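Local coordinates for protein cytokinin riboside 5'-monophosphate phosphoribohydrolase (Corynebacterium glutamicum, PDB 5ZBL) that is a member of the SLOG clan with a Rossmann-like parallel alpha/beta fold, at residues A[35-49]-A[58-72]. Sequence-based numbering, arbitrary orientation.
Sequences AKTAVDRGIDLVYGG and VADAFLESGGEAFGV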
ATOM      1  N   ALA A  35     -16.814  16.733  -1.166  1.00 34.15           N
ATOM      2  CA  ALA A  35     -18.040  16.164  -1.724  1.00 36.34           C
ATOM      3  C   ALA A  35     -18.952  17.176  -2.448  1.00 39.44           C
ATOM      4  O   ALA A  35     -19.462  16.900  -3.537  1.00 40.15           O
ATOM      5  CB  ALA A  35     -18.820  15.494  -0.599  1.00 36.37           C
ATOM      6  N   LYS A  36     -19.170  18.330  -1.816  1.00 41.80           N
ATOM      7  CA  LYS A  36     -20.030  19.403  -2.376  1.00 47.32           C
ATOM      8  C   LYS A  36     -19.480  19.996  -3.688  1.00 46.09           C
ATOM      9  O   LYS A  36     -20.228  20.204  -4.655  1.00 43.67           O
ATOM     10  CB  LYS A  36     -20.244  20.515  -1.309  1.00 50.68           C
ATOM     11  CG  LYS A  36     -21.069  21.745  -1.720  1.00 57.77           C
ATOM     12  CD  LYS A  36     -22.451  21.407  -2.303  1.00 63.13           C
ATOM     13  CE  LYS A  36     -23.483  22.521  -2.121  1.00 61.24           C
ATOM     14  NZ  LYS A  36     -24.830  21.923  -1.898  1.00 61.34           N
ATOM     15  N   THR A  37     -18.180  20.301  -3.684  1.00 43.27           N
ATOM     16  CA  THR A  37     -17.470  20.782  -4.854  1.00 41.87           C
ATOM     17  C   THR A  37     -17.596  19.788  -5.980  1.00 45.22           C
ATOM     18  O   THR A  37     -17.889  20.166  -7.129  1.00 48.56           O
ATOM     19  CB  THR A  37     -15.982  20.961  -4.529  1.00 45.82           C
ATOM     20  OG1 THR A  37     -15.882  21.724  -3.338  1.00 44.49           O
ATOM     21  CG2 THR A  37     -15.223  21.678  -5.643  1.00 48.75           C
ATOM     22  N   ALA A  38     -17.378  18.512  -5.669  1.00 41.03           N
ATOM     23  CA  ALA A  38     -17.437  17.496  -6.719  1.00 42.78           C
ATOM     24  C   ALA A  38     -18.833  17.396  -7.319  1.00 37.75           C
ATOM     25  O   ALA A  38     -18.966  17.371  -8.540  1.00 37.21           O
ATOM     26  CB  ALA A  38     -16.953  16.132  -6.203  1.00 45.93           C
ATOM     27  N   VAL A  39     -19.859  17.347  -6.466  1.00 37.76           N
ATOM     28  CA  VAL A  39     -21.253  17.236  -6.933  1.00 38.91           C
ATOM     29  C   VAL A  39     -21.623  18.494  -7.724  1.00 43.30           C
ATOM     30  O   VAL A  39     -22.182  18.394  -8.819  1.00 39.61           O
ATOM     31  CB  VAL A  39     -22.284  16.962  -5.795  1.00 40.58           C
ATOM     32  CG1 VAL A  39     -23.702  16.928  -6.338  1.00 40.59           C
ATOM     33  CG2 VAL A  39     -22.028  15.616  -5.137  1.00 39.78           C
ATOM     34  N   ASP A  40     -21.233  19.667  -7.241  1.00 42.97           N
ATOM     35  CA  ASP A  40     -21.489  20.899  -8.003  1.00 45.53           C
ATOM     36  C   ASP A  40     -20.901  20.887  -9.391  1.00 48.85           C
ATOM     37  O   ASP A  40     -21.388  21.609 -10.256  1.00 57.88           O
ATOM     38  CB  ASP A  40     -20.944  22.134  -7.277  1.00 49.80           C
ATOM     39  CG  ASP A  40     -21.840  22.619  -6.175  1.00 52.52           C
ATOM     40  OD1 ASP A  40     -22.911  21.999  -5.916  1.00 57.86           O
ATOM     41  OD2 ASP A  40     -21.457  23.639  -5.553  1.00 59.22           O
ATOM     42  N   ARG A  41     -19.838  20.121  -9.610  1.00 52.25           N
ATOM     43  CA  ARG A  41     -19.265  19.983 -10.953  1.00 51.28           C
ATOM     44  C   ARG A  41     -19.798  18.770 -11.711  1.00 48.19           C
ATOM     45  O   ARG A  41     -19.243  18.400 -12.743  1.00 50.87           O
ATOM     46  CB  ARG A  41     -17.738  19.936 -10.878  1.00 56.91           C
ATOM     47  CG  ARG A  41     -17.070  21.263 -10.455  1.00 65.21           C
ATOM     48  CD  ARG A  41     -15.777  21.011  -9.669  1.00 65.83           C
ATOM     49  NE  ARG A  41     -14.696  21.994  -9.799  1.00 71.29           N
ATOM     50  CZ  ARG A  41     -14.717  23.253  -9.345  1.00 75.82           C
ATOM     51  NH1 ARG A  41     -15.811  23.768  -8.768  1.00 81.20           N
ATOM     52  NH2 ARG A  41     -13.634  24.022  -9.503  1.00 77.64           N
ATOM     53  N   GLY A  42     -20.873  18.152 -11.234  1.00 39.62           N
ATOM     54  CA  GLY A  42     -21.362  16.946 -11.854  1.00 41.05           C
ATOM     55  C   GLY A  42     -20.549  15.665 -11.629  1.00 46.99           C
ATOM     56  O   GLY A  42     -20.711  14.698 -12.381  1.00 47.02           O
ATOM     57  N   ILE A  43     -19.719  15.617 -10.578  1.00 44.89           N
ATOM     58  CA  ILE A  43     -18.877  14.459 -10.338  1.00 43.00           C
ATOM     59  C   ILE A  43     -19.453  13.561  -9.217  1.00 44.99           C
ATOM     60  O   ILE A  43     -19.823  14.071  -8.152  1.00 46.00           O
ATOM     61  CB  ILE A  43     -17.456  14.906 -10.006  1.00 44.11           C
ATOM     62  CG1 ILE A  43     -16.831  15.654 -11.215  1.00 44.00           C
ATOM     63  CG2 ILE A  43     -16.627  13.714  -9.542  1.00 44.55           C
ATOM     64  CD1 ILE A  43     -15.541  16.383 -10.874  1.00 43.80           C
ATOM     65  N   ASP A  44     -19.491  12.238  -9.457  1.00 38.82           N
ATOM     66  CA  ASP A  44     -19.944  11.266  -8.464  1.00 39.85           C
ATOM     67  C   ASP A  44     -18.851  10.430  -7.777  1.00 36.94           C
ATOM     68  O   ASP A  44     -17.708  10.391  -8.208  1.00 37.36           O
ATOM     69  CB  ASP A  44     -20.983  10.356  -9.110  1.00 46.86           C
ATOM     70  CG  ASP A  44     -22.268  11.119  -9.479  1.00 47.81           C
ATOM     71  OD1 ASP A  44     -22.753  11.968  -8.650  1.00 51.85           O
ATOM     72  OD2 ASP A  44     -22.755  10.869 -10.597  1.00 40.86           O
ATOM     73  N   LEU A  45     -19.254   9.769  -6.703  1.00 33.97           N
ATOM     74  CA  LEU A  45     -18.373   9.033  -5.776  1.00 31.89           C
ATOM     75  C   LEU A  45     -18.308   7.531  -6.063  1.00 29.30           C
ATOM     76  O   LEU A  45     -19.328   6.847  -6.159  1.00 29.86           O
ATOM     77  CB  LEU A  45     -18.851   9.235  -4.322  1.00 31.14           C
ATOM     78  CG  LEU A  45     -18.118   8.467  -3.211  1.00 34.64           C
ATOM     79  CD1 LEU A  45     -16.630   8.772  -3.257  1.00 36.62           C
ATOM     80  CD2 LEU A  45     -18.646   8.806  -1.839  1.00 32.73           C
ATOM     81  N   VAL A  46     -17.108   7.012  -6.169  1.00 27.89           N
ATOM     82  CA  VAL A  46     -16.898   5.582  -6.083  1.00 28.64           C
ATOM     83  C   VAL A  46     -16.016   5.417  -4.869  1.00 30.21           C
ATOM     84  O   VAL A  46     -14.976   6.101  -4.762  1.00 30.78           O
ATOM     85  CB  VAL A  46     -16.168   5.025  -7.280  1.00 28.65           C
ATOM     86  CG1 VAL A  46     -16.023   3.525  -7.128  1.00 29.79           C
ATOM     87  CG2 VAL A  46     -16.925   5.368  -8.574  1.00 32.38           C
ATOM     88  N   TYR A  47     -16.411   4.533  -3.964  1.00 30.14           N
ATOM     89  CA  TYR A  47     -15.617   4.292  -2.738  1.00 29.57           C
ATOM     90  C   TYR A  47     -15.861   2.878  -2.227  1.00 31.51           C
ATOM     91  O   TYR A  47     -16.605   2.107  -2.835  1.00 26.62           O
ATOM     92  CB  TYR A  47     -15.890   5.369  -1.678  1.00 29.75           C
ATOM     93  CG  TYR A  47     -17.080   5.077  -0.785  1.00 32.35           C
ATOM     94  CD1 TYR A  47     -18.315   4.729  -1.319  1.00 33.82           C
ATOM     95  CD2 TYR A  47     -16.981   5.171   0.589  1.00 32.80           C
ATOM     96  CE1 TYR A  47     -19.387   4.438  -0.512  1.00 34.25           C
ATOM     97  CE2 TYR A  47     -18.062   4.889   1.403  1.00 32.20           C
ATOM     98  CZ  TYR A  47     -19.251   4.496   0.851  1.00 30.92           C
ATOM     99  OH  TYR A  47     -20.336   4.234   1.655  1.00 33.53           O
ATOM    100  N   GLY A  48     -15.196   2.521  -1.120  1.00 35.78           N
ATOM    101  CA  GLY A  48     -15.198   1.177  -0.633  1.00 31.36           C
ATOM    102  C   GLY A  48     -16.427   0.741   0.131  1.00 36.17           C
ATOM    103  O   GLY A  48     -16.409  -0.355   0.696  1.00 40.07           O
ATOM    104  N   GLY A  49     -17.485   1.555   0.181  1.00 38.43           N
ATOM    105  CA  GLY A  49     -18.798   1.144   0.749  1.00 41.63           C
ATOM    106  C   GLY A  49     -19.088   1.165   2.269  1.00 41.86           C
ATOM    107  O   GLY A  49     -20.120   0.634   2.745  1.00 36.08           O
ATOM    108  N   VAL A  58     -17.960  10.992   3.710  1.00 34.94           N
ATOM    109  CA  VAL A  58     -17.865  11.394   2.293  1.00 35.18           C
ATOM    110  C   VAL A  58     -19.047  10.827   1.444  1.00 33.20           C
ATOM    111  O   VAL A  58     -19.578  11.498   0.576  1.00 35.66           O
ATOM    112  CB  VAL A  58     -16.446  11.098   1.676  1.00 35.23           C
ATOM    113  CG1 VAL A  58     -16.251   9.626   1.378  1.00 35.98           C
ATOM    114  CG2 VAL A  58     -16.212  11.895   0.400  1.00 33.23           C
ATOM    115  N   ALA A  59     -19.453   9.598   1.733  1.00 35.73           N
ATOM    116  CA  ALA A  59     -20.592   8.939   1.115  1.00 36.87           C
ATOM    117  C   ALA A  59     -21.844   9.771   1.388  1.00 38.33           C
ATOM    118  O   ALA A  59     -22.513  10.167   0.444  1.00 36.43           O
ATOM    119  CB  ALA A  59     -20.762   7.523   1.651  1.00 36.16           C
ATOM    120  N   ASP A  60     -22.101  10.065   2.663  1.00 36.21           N
ATOM    121  CA  ASP A  60     -23.242  10.891   3.096  1.00 35.22           C
ATOM    122  C   ASP A  60     -23.275  12.263   2.503  1.00 35.54           C
ATOM    123  O   ASP A  60     -24.364  12.791   2.276  1.00 43.22           O
ATOM    124  CB  ASP A  60     -23.233  11.078   4.629  1.00 38.03           C
ATOM    125  CG  ASP A  60     -23.677   9.820   5.394  1.00 42.00           C
ATOM    126  OD1 ASP A  60     -24.132   8.831   4.752  1.00 43.17           O
ATOM    127  OD2 ASP A  60     -23.571   9.823   6.638  1.00 48.14           O
ATOM    128  N   ALA A  61     -22.108  12.889   2.330  1.00 32.93           N
ATOM    129  CA  ALA A  61     -22.057  14.257   1.846  1.00 32.94           C
ATOM    130  C   ALA A  61     -22.335  14.354   0.364  1.00 33.19           C
ATOM    131  O   ALA A  61     -22.931  15.365  -0.085  1.00 38.76           O
ATOM    132  CB  ALA A  61     -20.731  14.932   2.197  1.00 32.10           C
ATOM    133  N   PHE A  62     -21.948  13.330  -0.401  1.00 31.80           N
ATOM    134  CA  PHE A  62     -22.224  13.305  -1.851  1.00 36.24           C
ATOM    135  C   PHE A  62     -23.731  13.088  -2.014  1.00 37.72           C
ATOM    136  O   PHE A  62     -24.400  13.725  -2.844  1.00 38.24           O
ATOM    137  CB  PHE A  62     -21.481  12.172  -2.589  1.00 36.08           C
ATOM    138  CG  PHE A  62     -20.161  12.553  -3.207  1.00 34.90           C
ATOM    139  CD1 PHE A  62     -18.994  12.546  -2.458  1.00 33.59           C
ATOM    140  CD2 PHE A  62     -20.054  12.769  -4.578  1.00 36.65           C
ATOM    141  CE1 PHE A  62     -17.762  12.813  -3.041  1.00 30.13           C
ATOM    142  CE2 PHE A  62     -18.823  13.055  -5.163  1.00 34.30           C
ATOM    143  CZ  PHE A  62     -17.674  13.042  -4.386  1.00 32.45           C
ATOM    144  N   LEU A  63     -24.242  12.148  -1.235  1.00 37.93           N
ATOM    145  CA  LEU A  63     -25.666  11.849  -1.236  1.00 44.17           C
ATOM    146  C   LEU A  63     -26.478  13.093  -0.874  1.00 42.36           C
ATOM    147  O   LEU A  63     -27.316  13.526  -1.665  1.00 41.15           O
ATOM    148  CB  LEU A  63     -25.994  10.698  -0.292  1.00 42.18           C
ATOM    149  CG  LEU A  63     -25.510   9.325  -0.762  1.00 43.94           C
ATOM    150  CD1 LEU A  63     -25.802   8.324   0.355  1.00 46.72           C
ATOM    151  CD2 LEU A  63     -26.150   8.900  -2.090  1.00 43.06           C
ATOM    152  N   GLU A  64     -26.158  13.696   0.266  1.00 39.99           N
ATOM    153  CA  GLU A  64     -26.926  14.829   0.766  1.00 42.33           C
ATOM    154  C   GLU A  64     -26.804  16.110  -0.031  1.00 42.43           C
ATOM    155  O   GLU A  64     -27.586  16.991   0.198  1.00 43.63           O
ATOM    156  CB  GLU A  64     -26.579  15.110   2.225  1.00 43.17           C
ATOM    157  CG  GLU A  64     -27.134  14.037   3.126  1.00 46.41           C
ATOM    158  CD  GLU A  64     -26.565  14.056   4.519  1.00 49.27           C
ATOM    159  OE1 GLU A  64     -25.912  15.053   4.902  1.00 51.88           O
ATOM    160  OE2 GLU A  64     -26.831  13.075   5.242  1.00 53.99           O
ATOM    161  N   SER A  65     -25.809  16.230  -0.916  1.00 43.93           N
ATOM    162  CA  SER A  65     -25.715  17.348  -1.863  1.00 37.94           C
ATOM    163  C   SER A  65     -26.437  17.098  -3.189  1.00 39.70           C
ATOM    164  O   SER A  65     -26.375  17.949  -4.077  1.00 43.06           O
ATOM    165  CB  SER A  65     -24.259  17.646  -2.220  1.00 40.98           C
ATOM    166  OG  SER A  65     -23.384  17.569  -1.129  1.00 42.03           O
ATOM    167  N   GLY A  66     -27.074  15.944  -3.370  1.00 41.69           N
ATOM    168  CA  GLY A  66     -27.752  15.632  -4.635  1.00 41.23           C
ATOM    169  C   GLY A  66     -26.990  14.748  -5.608  1.00 43.15           C
ATOM    170  O   GLY A  66     -27.428  14.568  -6.745  1.00 43.54           O
ATOM    171  N   GLY A  67     -25.871  14.176  -5.166  1.00 41.64           N
ATOM    172  CA  GLY A  67     -25.077  13.262  -6.010  1.00 41.80           C
ATOM    173  C   GLY A  67     -25.349  11.802  -5.777  1.00 40.85           C
ATOM    174  O   GLY A  67     -26.096  11.437  -4.890  1.00 45.88           O
ATOM    175  N   GLU A  68     -24.730  10.971  -6.595  1.00 45.59           N
ATOM    176  CA  GLU A  68     -24.805   9.512  -6.450  1.00 45.58           C
ATOM    177  C   GLU A  68     -23.486   9.009  -5.813  1.00 42.12           C
ATOM    178  O   GLU A  68     -22.419   9.539  -6.070  1.00 39.22           O
ATOM    179  CB  GLU A  68     -25.052   8.854  -7.819  1.00 46.47           C
ATOM    180  CG  GLU A  68     -26.292   9.357  -8.578  1.00 47.66           C
ATOM    181  CD  GLU A  68     -26.294   9.001 -10.065  1.00 54.84           C
ATOM    182  OE1 GLU A  68     -26.038   7.836 -10.409  1.00 61.62           O
ATOM    183  OE2 GLU A  68     -26.553   9.889 -10.916  1.00 60.49           O
ATOM    184  N   ALA A  69     -23.580   7.985  -4.982  1.00 40.47           N
ATOM    185  CA  ALA A  69     -22.433   7.377  -4.362  1.00 40.81           C
ATOM    186  C   ALA A  69     -22.461   5.875  -4.654  1.00 41.76           C
ATOM    187  O   ALA A  69     -23.422   5.183  -4.287  1.00 40.77           O
ATOM    188  CB  ALA A  69     -22.439   7.649  -2.863  1.00 37.71           C
ATOM    189  N   PHE A  70     -21.415   5.382  -5.325  1.00 38.73           N
ATOM    190  CA  PHE A  70     -21.254   3.937  -5.570  1.00 39.12           C
ATOM    191  C   PHE A  70     -20.229   3.279  -4.668  1.00 37.05           C
ATOM    192  O   PHE A  70     -19.070   3.679  -4.606  1.00 35.82           O
ATOM    193  CB  PHE A  70     -20.893   3.706  -7.029  1.00 38.27           C
ATOM    194  CG  PHE A  70     -21.916   4.265  -7.957  1.00 41.38           C
ATOM    195  CD1 PHE A  70     -23.048   3.514  -8.298  1.00 42.41           C
ATOM    196  CD2 PHE A  70     -21.793   5.549  -8.455  1.00 43.14           C
ATOM    197  CE1 PHE A  70     -24.019   4.026  -9.153  1.00 38.37           C
ATOM    198  CE2 PHE A  70     -22.765   6.063  -9.316  1.00 46.19           C
ATOM    199  CZ  PHE A  70     -23.875   5.296  -9.656  1.00 39.25           C
ATOM    200  N   GLY A  71     -20.668   2.251  -3.973  1.00 39.36           N
ATOM    201  CA  GLY A  71     -19.803   1.487  -3.065  1.00 42.66           C
ATOM    202  C   GLY A  71     -19.446   0.135  -3.667  1.00 39.24           C
ATOM    203  O   GLY A  71     -20.246  -0.450  -4.391  1.00 39.91           O
ATOM    204  N   VAL A  72     -18.244  -0.342  -3.339  1.00 38.92           N
ATOM    205  CA  VAL A  72     -17.718  -1.655  -3.722  1.00 37.82           C
ATOM    206  C   VAL A  72     -17.117  -2.286  -2.439  1.00 39.47           C
ATOM    207  O   VAL A  72     -16.154  -1.782  -1.869  1.00 37.08           O
ATOM    208  CB  VAL A  72     -16.675  -1.563  -4.865  1.00 36.87           C
ATOM    209  CG1 VAL A  72     -16.303  -2.944  -5.399  1.00 40.99           C
ATOM    210  CG2 VAL A  72     -17.226  -0.738  -6.005  1.00 34.66           C
TER
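The Phe62 ring is filled in on both faces by 35-49. Leu45 CB sits 3.6 Å from the ring centroid and only 6° off its normal, a CH-pi contact; on the opposite face Ala35 CA makes a second one. Ile43 O lies at the ring edge, in its plane, 3.3 Å from Phe62 CE2. The Tyr47 ring has Gly49 N over one face and receives Phe70 O at its edge, in plane, and its OH, hydrogen-bonded to Gly50 O, passes close to Ala59 CB. Val39, with CG1 anti to the backbone N (chi1 177°), divides its branches: CG2 reaches Phe62 CD2 at 3.5 Å, while CG1 rests by Ser65 O and Gly67 N. The aromatic ring of Phe62 thus wedges between helix 35-40 and strand 44-47. Helices 35-40 and 58-64 cross at -40°, and Ala35 CB and Ala61 CB, 3.4 Å apart, mark tight packing there. Beyond Leu45 CB, the tip CD2 lies on the backbone of Val58 and Ala59.

Strands 44-47 and 69-72 run parallel. Leu45 N to Glu68 O, Phe70 N to Leu45 O (2.7 Å), Tyr47 N to Phe70 O and Val72 N to Tyr47 O alternate along them. Asp44 OD1 extends this pairing by accepting Glu68 N at 3.0 Å, from above the carboxylate plane. Strand 12-16 flanks 44-47 on its other edge, and Arg99 donates to both Gly48 O and Val72 O. Strand 44-47, helix 53-64 and strand 69-74 form the beta-alpha-beta crossover of a Rossmann-like parallel sheet.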